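Local coordinates for sortase-like protein (Streptococcus suis, PDB 3RE9) that probably acts as a class C sortase, a transpeptidase of the kind that covalently joins pilin subunits at the Gram-positive cell surface, at residues Val47-Lys51 with Ile52-Leu56; Thr94-Lys98 with Ala99-Thr103. All blocks are in the same frame, centred on the assembly; numbering follows the deposited sequence.

Contact 1. Residues Val47-Lys51 with Ile52-Leu56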
loop_
_atom_site.group_PDB
_atom_site.type_symbol
_atom_site.label_atom_id
_atom_site.label_comp_id
_atom_site.label_asym_id
_atom_site.label_seq_id
_atom_site.Cartn_x
_atom_site.Cartn_y
_atom_site.Cartn_z
ATOM N N VAL A 47 6.719 -6.215 -0.069
ATOM C CA VAL A 47 6.368 -6.015 1.326
ATOM C C VAL A 47 6.871 -7.214 2.138
ATOM O O VAL A 47 6.723 -8.369 1.737
ATOM C CB VAL A 47 4.835 -5.689 1.534
ATOM C CG1 VAL A 47 3.934 -6.836 1.044
ATOM C CG2 VAL A 47 4.525 -5.247 2.983
ATOM N N GLU A 48 7.525 -6.918 3.255
ATOM C CA GLU A 48 8.005 -7.946 4.178
ATOM C C GLU A 48 7.392 -7.777 5.555
ATOM O O GLU A 48 7.447 -6.696 6.124
ATOM C CB GLU A 48 9.512 -7.850 4.303
ATOM C CG GLU A 48 10.116 -8.867 5.273
ATOM C CD GLU A 48 11.616 -8.754 5.336
ATOM O OE1 GLU A 48 12.197 -8.144 4.398
ATOM O OE2 GLU A 48 12.207 -9.266 6.317
ATOM N N ILE A 49 6.808 -8.848 6.084
ATOM C CA ILE A 49 6.323 -8.864 7.481
ATOM C C ILE A 49 7.013 -9.989 8.292
ATOM O O ILE A 49 6.569 -11.137 8.280
ATOM C CB ILE A 49 4.793 -8.953 7.553
ATOM C CG1 ILE A 49 4.183 -8.075 6.454
ATOM C CG2 ILE A 49 4.316 -8.512 8.902
ATOM C CD1 ILE A 49 3.056 -8.709 5.703
ATOM N N PRO A 50 8.108 -9.641 8.997
ATOM C CA PRO A 50 9.020 -10.601 9.651
ATOM C C PRO A 50 8.355 -11.595 10.609
ATOM O O PRO A 50 8.693 -12.774 10.584
ATOM C CB PRO A 50 10.003 -9.705 10.400
ATOM C CG PRO A 50 9.895 -8.360 9.716
ATOM C CD PRO A 50 8.522 -8.236 9.203
ATOM N N LYS A 51 7.407 -11.139 11.414
ATOM C CA LYS A 51 6.788 -11.989 12.436
ATOM C C LYS A 51 5.824 -13.084 11.906
ATOM O O LYS A 51 5.571 -14.096 12.592
ATOM C CB LYS A 51 6.125 -11.140 13.527
ATOM C CG LYS A 51 7.038 -10.867 14.721
ATOM C CD LYS A 51 6.361 -9.957 15.717
ATOM C CE LYS A 51 7.387 -9.236 16.585
ATOM N NZ LYS A 51 6.878 -7.883 17.012
ATOM N N ILE A 52 5.289 -12.881 10.704
ATOM C CA ILE A 52 4.547 -13.941 10.022
ATOM C C ILE A 52 5.337 -14.567 8.873
ATOM O O ILE A 52 4.841 -15.433 8.164
ATOM C CB ILE A 52 3.127 -13.507 9.624
ATOM C CG1 ILE A 52 3.155 -12.264 8.733
ATOM C CG2 ILE A 52 2.293 -13.297 10.893
ATOM C CD1 ILE A 52 1.782 -11.772 8.315
ATOM N N GLU A 53 6.595 -14.127 8.746
ATOM C CA GLU A 53 7.543 -14.608 7.738
ATOM C C GLU A 53 7.039 -14.419 6.328
ATOM O O GLU A 53 7.171 -15.298 5.496
ATOM C CB GLU A 53 7.940 -16.075 7.973
ATOM C CG GLU A 53 8.862 -16.321 9.196
ATOM C CD GLU A 53 9.300 -17.799 9.347
ATOM O OE1 GLU A 53 8.493 -18.730 9.069
ATOM O OE2 GLU A 53 10.463 -18.035 9.762
ATOM N N VAL A 54 6.468 -13.254 6.063
ATOM C CA VAL A 54 5.961 -12.927 4.740
ATOM C C VAL A 54 6.956 -11.980 4.029
ATOM O O VAL A 54 7.487 -11.027 4.635
ATOM C CB VAL A 54 4.519 -12.325 4.830
ATOM C CG1 VAL A 54 4.164 -11.511 3.592
ATOM C CG2 VAL A 54 3.490 -13.415 5.097
ATOM N N LYS A 55 7.233 -12.303 2.764
ATOM C CA LYS A 55 8.010 -11.459 1.854
ATOM C C LYS A 55 7.485 -11.691 0.437
ATOM O O LYS A 55 7.745 -12.711 -0.187
ATOM C CB LYS A 55 9.514 -11.731 1.982
ATOM C CG LYS A 55 10.406 -10.717 1.316
ATOM C CD LYS A 55 11.700 -10.588 2.068
ATOM C CE LYS A 55 12.936 -10.495 1.144
ATOM N NZ LYS A 55 13.062 -9.255 0.334
ATOM N N LEU A 56 6.696 -10.747 -0.049
ATOM C CA LEU A 56 5.956 -10.934 -1.297
ATOM C C LEU A 56 6.219 -9.765 -2.236
ATOM O O LEU A 56 6.410 -8.634 -1.760
ATOM C CB LEU A 56 4.437 -11.071 -1.032
ATOM C CG LEU A 56 3.959 -12.304 -0.255
ATOM C CD1 LEU A 56 2.520 -12.138 0.182
ATOM C CD2 LEU A 56 4.134 -13.614 -1.051
#

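Contact 2. Residues Thr94-Lys98 with Ala99-Thr103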
loop_
_atom_site.group_PDB
_atom_site.type_symbol
_atom_site.label_atom_id
_atom_site.label_comp_id
_atom_site.label_asym_id
_atom_site.label_seq_id
_atom_site.Cartn_x
_atom_site.Cartn_y
_atom_site.Cartn_z
ATOM N N THR A 94 -6.553 -14.050 1.205
ATOM C CA THR A 94 -6.526 -14.949 2.346
ATOM C C THR A 94 -7.359 -16.176 1.947
ATOM O O THR A 94 -8.486 -16.045 1.442
ATOM C CB THR A 94 -7.146 -14.265 3.587
ATOM O OG1 THR A 94 -6.194 -13.368 4.160
ATOM C CG2 THR A 94 -7.546 -15.255 4.627
ATOM N N GLY A 95 -6.789 -17.366 2.137
ATOM C CA GLY A 95 -7.507 -18.605 1.878
ATOM C C GLY A 95 -7.538 -19.050 0.437
ATOM O O GLY A 95 -8.418 -19.825 0.056
ATOM N N LEU A 96 -6.595 -18.542 -0.364
ATOM C CA LEU A 96 -6.390 -18.985 -1.750
ATOM C C LEU A 96 -5.488 -20.196 -1.646
ATOM O O LEU A 96 -4.448 -20.133 -0.942
ATOM C CB LEU A 96 -5.752 -17.886 -2.623
ATOM C CG LEU A 96 -5.840 -18.008 -4.164
ATOM C CD1 LEU A 96 -7.234 -17.690 -4.718
ATOM C CD2 LEU A 96 -4.808 -17.132 -4.856
ATOM N N PRO A 97 -5.906 -21.332 -2.259
ATOM C CA PRO A 97 -5.133 -22.604 -2.210
ATOM C C PRO A 97 -3.748 -22.514 -2.871
ATOM O O PRO A 97 -2.764 -23.081 -2.362
ATOM C CB PRO A 97 -6.035 -23.599 -2.955
ATOM C CG PRO A 97 -7.430 -22.978 -2.875
ATOM C CD PRO A 97 -7.184 -21.499 -2.984
ATOM N N LYS A 98 -3.703 -21.794 -3.990
ATOM C CA LYS A 98 -2.507 -21.541 -4.785
ATOM C C LYS A 98 -1.333 -21.004 -3.931
ATOM O O LYS A 98 -0.235 -21.578 -3.954
ATOM C CB LYS A 98 -2.903 -20.550 -5.890
ATOM C CG LYS A 98 -1.823 -20.145 -6.894
ATOM C CD LYS A 98 -2.481 -19.361 -8.027
ATOM C CE LYS A 98 -3.632 -20.184 -8.674
ATOM N NZ LYS A 98 -4.226 -19.626 -9.953
ATOM N N ALA A 99 -1.559 -19.915 -3.183
ATOM C CA ALA A 99 -0.522 -19.345 -2.323
ATOM C C ALA A 99 -1.084 -18.772 -1.011
ATOM O O ALA A 99 -2.191 -18.226 -1.011
ATOM C CB ALA A 99 0.278 -18.291 -3.089
ATOM N N ARG A 100 -0.325 -18.895 0.089
ATOM C CA ARG A 100 -0.760 -18.386 1.401
ATOM C C ARG A 100 -1.031 -16.857 1.418
ATOM O O ARG A 100 -2.036 -16.398 1.973
ATOM C CB ARG A 100 0.170 -18.862 2.563
ATOM C CG ARG A 100 -0.071 -18.156 3.959
ATOM C CD ARG A 100 -0.093 -19.079 5.252
ATOM N NE ARG A 100 -1.099 -20.152 5.175
ATOM C CZ ARG A 100 -1.833 -20.633 6.191
ATOM N NH1 ARG A 100 -1.750 -20.150 7.446
ATOM N NH2 ARG A 100 -2.681 -21.616 5.930
ATOM N N LEU A 101 -0.147 -16.087 0.787
ATOM C CA LEU A 101 -0.296 -14.621 0.654
ATOM C C LEU A 101 -0.600 -13.940 2.019
ATOM O O LEU A 101 0.150 -14.168 2.970
ATOM C CB LEU A 101 -1.266 -14.267 -0.485
ATOM C CG LEU A 101 -0.793 -14.776 -1.863
ATOM C CD1 LEU A 101 -1.942 -15.115 -2.810
ATOM C CD2 LEU A 101 0.224 -13.823 -2.528
ATOM N N PHE A 102 -1.673 -13.154 2.142
ATOM C CA PHE A 102 -1.966 -12.451 3.409
ATOM C C PHE A 102 -2.726 -13.209 4.515
ATOM O O PHE A 102 -3.220 -12.618 5.477
ATOM C CB PHE A 102 -2.650 -11.097 3.086
ATOM C CG PHE A 102 -1.680 -9.969 2.748
ATOM C CD1 PHE A 102 -0.304 -10.199 2.636
ATOM C CD2 PHE A 102 -2.150 -8.693 2.499
ATOM C CE1 PHE A 102 0.580 -9.132 2.294
ATOM C CE2 PHE A 102 -1.283 -7.637 2.165
ATOM C CZ PHE A 102 0.071 -7.859 2.054
ATOM N N THR A 103 -2.807 -14.535 4.380
ATOM C CA THR A 103 -3.606 -15.393 5.285
ATOM C C THR A 103 -3.313 -15.122 6.757
ATOM O O THR A 103 -4.224 -15.135 7.593
ATOM C CB THR A 103 -3.344 -16.874 4.979
ATOM O OG1 THR A 103 -3.713 -17.154 3.620
ATOM C CG2 THR A 103 -4.092 -17.808 5.953
HETATM O O HOH W 1 -5.884 -13.178 7.225
HETATM O O HOH W 2 -4.331 -16.837 0.396
#

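Contact 1. Residues Val47-Lys51 with Ile52-Leu56
V47 and I49 pair with L56 and V54 in a local contact that closes a beta hairpin at the surface of the sortase domain, where strand 43-49 turns back into strand 54-60. The neighbouring strand segments run almost exactly antiparallel, at 173°. Both hydrogen-bonded pairs are complete; in the outer one V47 N meets L56 O at 3.0 Å. The chain reverses through P50-E53, and a G1 beta bulge sets E53 and V54 both against I49, with E53 in the positive-phi conformation expected there.

The carbonyl of I49 is the hub of the turn. V54 N, at 3.1 Å from I49 O, and I52 N approach this oxygen from opposite faces, each 44° out of the carbonyl plane and hence off the lone pairs.

Beneath the turn, I49 is flanked by I52 and V54, whose side chains lie alongside it and point the same way. I52 places CG1 between its own backbone N and carbonyl carbon (chi1 57°), which brings that atom within 3.9 Å of I49 CB, while I49 CD1 lies 3.7 Å from V54 CG1. F114 and L152 pack against I49.

On the other face E48 is extended, and its OE1 is hydrogen-bonded to H117. K55 folds across it, its charged nitrogen beyond salt-bridge range. What touches is the lysine's aliphatic part: K55 CD lies 3.4 Å from E48 OE1.

Contact 2. Residues Thr94-Lys98 with Ala99-Thr103
An omega loop illustrates how a chain without regular structure can still be pinned: T94 and T103 bring its two ends together, their CA atoms 4.2 Å apart. It belongs to the connection between strands 86-91 and 113-117.

At the neck, T94 turns OG1 to the side of its backbone N (chi1 -78°), over the backbone of F102 and T103, where it comes within 3.5 Å of T103 CA. A water joins the two ends as well, bonded to T94 OG1 and donating to T103 O at 2.6 Å. The same hydroxyl is tied to T154. Beside it, G95 N points almost straight at T103 OG1, but at 3.4 Å the bond is weak.

R100-T103 form a type II' beta turn, with L101 at positive phi and T103 N bonded to R100 O at 3.1 Å. T103 OG1 comes to 2.5 Å from R100 O, shorter than a normal hydrogen bond and therefore doubtful in detail. A second water inside the loop accepts from L96 N at 2.9 Å and is placed to donate to A99 O and R100 O, linking the two limbs of the loop.

The apolar contribution is slight: L96 CD2 rests 4.1 Å from L101 CD1. Because T94 also packs on C155, the cysteine of the TLLTC signature, this is an omega loop bordering the probable active site of a sortase.

Contact 1 and contact 2 show two ways of folding ten consecutive residues back on themselves. In contact 1 the strands of a hairpin do the work with regular backbone pairs, mostly at the surface; contact 2, partly buried, relies on threonine hydroxyls, a tight turn and waters. They hold different elements, yet their centres lie about 14 Å apart and their apolar residues meet. L56 CD1 packs 3.8 Å from L101 CA, and V47 CG1 reaches the ring of F102 at CZ. The buried face of the hairpin thus seats the returning limb of the loop, while strand 148-156, through L152, touches V47, I49 and F102 alike.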